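Local coordinates for protein isocitrate dehydrogenase [NAD] subunit 1, mitochondrial (Saccharomyces cerevisiae, PDB 3BLX) that forms, with a second kind of subunit, the allosteric octamer that oxidatively decarboxylates isocitrate to 2-oxoglutarate with NAD in the citric acid cycle, at residues 93-96 / 97-101. Numbering follows the deposited sequence.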
loop_
_atom_site.group_PDB
_atom_site.type_symbol
_atom_site.label_atom_id
_atom_site.label_comp_id
_atom_site.label_asym_id
_atom_site.label_seq_id
_atom_site.Cartn_x
_atom_site.Cartn_y
_atom_site.Cartn_z
ATOM N N LEU E 93 -8.338 -26.068 -2.778
ATOM C CA LEU E 93 -7.716 -25.461 -3.943
ATOM C C LEU E 93 -8.544 -24.318 -4.474
ATOM O O LEU E 93 -8.028 -23.212 -4.678
ATOM C CB LEU E 93 -7.508 -26.493 -5.055
ATOM C CG LEU E 93 -6.216 -26.397 -5.870
ATOM C CD1 LEU E 93 -6.530 -26.646 -7.323
ATOM C CD2 LEU E 93 -5.469 -25.049 -5.685
ATOM N N ASN E 94 -9.822 -24.595 -4.700
ATOM C CA ASN E 94 -10.740 -23.597 -5.219
ATOM C C ASN E 94 -10.919 -22.394 -4.286
ATOM O O ASN E 94 -11.100 -21.275 -4.746
ATOM C CB ASN E 94 -12.089 -24.223 -5.535
ATOM C CG ASN E 94 -12.048 -25.131 -6.735
ATOM O OD1 ASN E 94 -11.458 -24.812 -7.761
ATOM N ND2 ASN E 94 -12.692 -26.270 -6.617
ATOM N N VAL E 95 -10.877 -22.597 -2.977
ATOM C CA VAL E 95 -11.075 -21.460 -2.132
ATOM C C VAL E 95 -9.790 -20.658 -2.128
ATOM O O VAL E 95 -9.822 -19.432 -2.121
ATOM C CB VAL E 95 -11.634 -21.788 -0.682
ATOM C CG1 VAL E 95 -12.372 -23.083 -0.648
ATOM C CG2 VAL E 95 -10.556 -21.766 0.359
ATOM N N ALA E 96 -8.654 -21.344 -2.178
ATOM C CA ALA E 96 -7.375 -20.644 -2.252
ATOM C C ALA E 96 -7.284 -19.753 -3.494
ATOM O O ALA E 96 -6.870 -18.603 -3.407
ATOM C CB ALA E 96 -6.251 -21.621 -2.203
ATOM N N LEU E 97 -7.683 -20.289 -4.638
ATOM C CA LEU E 97 -7.685 -19.537 -5.883
ATOM C C LEU E 97 -8.611 -18.344 -5.798
ATOM O O LEU E 97 -8.377 -17.309 -6.396
ATOM C CB LEU E 97 -8.118 -20.417 -7.061
ATOM C CG LEU E 97 -7.028 -21.175 -7.826
ATOM C CD1 LEU E 97 -5.838 -21.449 -6.973
ATOM C CD2 LEU E 97 -7.601 -22.459 -8.360
ATOM N N ARG E 98 -9.674 -18.484 -5.040
ATOM C CA ARG E 98 -10.658 -17.427 -4.964
ATOM C C ARG E 98 -10.304 -16.391 -3.869
ATOM O O ARG E 98 -10.435 -15.198 -4.080
ATOM C CB ARG E 98 -12.046 -18.060 -4.824
ATOM C CG ARG E 98 -12.936 -17.446 -3.802
ATOM C CD ARG E 98 -14.060 -18.374 -3.407
ATOM N NE ARG E 98 -14.631 -19.066 -4.556
ATOM C CZ ARG E 98 -14.821 -20.382 -4.602
ATOM N NH1 ARG E 98 -14.510 -21.140 -3.560
ATOM N NH2 ARG E 98 -15.331 -20.935 -5.687
ATOM N N LYS E 99 -9.821 -16.845 -2.717
ATOM C CA LYS E 99 -9.456 -15.925 -1.622
ATOM C C LYS E 99 -8.079 -15.295 -1.788
ATOM O O LYS E 99 -7.921 -14.120 -1.520
ATOM C CB LYS E 99 -9.492 -16.595 -0.234
ATOM C CG LYS E 99 -10.728 -17.411 0.105
ATOM C CD LYS E 99 -11.953 -16.588 0.401
ATOM C CE LYS E 99 -13.127 -17.484 0.843
ATOM N NZ LYS E 99 -14.455 -16.823 0.659
ATOM N N GLN E 100 -7.086 -16.079 -2.195
ATOM C CA GLN E 100 -5.731 -15.559 -2.302
ATOM C C GLN E 100 -5.428 -14.926 -3.650
ATOM O O GLN E 100 -4.693 -13.953 -3.717
ATOM C CB GLN E 100 -4.695 -16.635 -1.996
ATOM C CG GLN E 100 -4.697 -17.096 -0.567
ATOM C CD GLN E 100 -3.610 -18.101 -0.297
ATOM O OE1 GLN E 100 -2.424 -17.785 -0.407
ATOM N NE2 GLN E 100 -4.005 -19.330 0.057
ATOM N N LEU E 101 -5.987 -15.464 -4.728
ATOM C CA LEU E 101 -5.646 -14.929 -6.042
ATOM C C LEU E 101 -6.748 -14.037 -6.584
ATOM O O LEU E 101 -6.599 -13.424 -7.627
ATOM C CB LEU E 101 -5.372 -16.055 -7.020
ATOM C CG LEU E 101 -4.206 -16.950 -6.689
ATOM C CD1 LEU E 101 -3.991 -17.823 -7.901
ATOM C CD2 LEU E 101 -2.969 -16.096 -6.351
#
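The guanidinium of Arg98 lies with one face over the carbonyl oxygen of Asn94, which sits 3.6 Å from NH1 and is offset toward the rim of the group. The CA of Val95 approaches obliquely, and Val95 CG1 comes to 4.1 Å from Arg98 NH1 as the two side chains cross. The bend of the arginine chain at chi3 (-42°) folds the guanidinium back over the preceding turn. There NE bonds to the carbonyl of Asn131 and NH1 to that of Gly89, while Phe136 makes a cation-pi contact. All this belongs to the short helix 92-99, in the isocitrate/isopropylmalate dehydrogenase fold, where Arg98 and nearby Arg129 probably bind the substrate, as in related dehydrogenases. Replacing Arg98 by a leucine would probably leave the carbonyls of Gly89 and Asn131 without this donor and take away a positive charge from the probable substrate site.

The backbone bonds are mainly i to i+4: Lys99 N bonds Val95 O at 2.7 Å, and Arg98 N bonds Asn94 O, with a weak additional i to i+3 bond from Arg98 N to Val95 O. On another side of the helix, Leu93 CD2 meets Leu97 CD1 at 3.8 Å, one methyl against another. Lys99 packs its CG against Val95 O before NZ leaves to bond Phe136 O. Gln100 N bonds Ala96 O at 2.8 Å, and its side chain, extended beyond CG, brings NE2 to 3.9 Å from Ala96 CB, where both residues also rest on Val67 of helix 60-73.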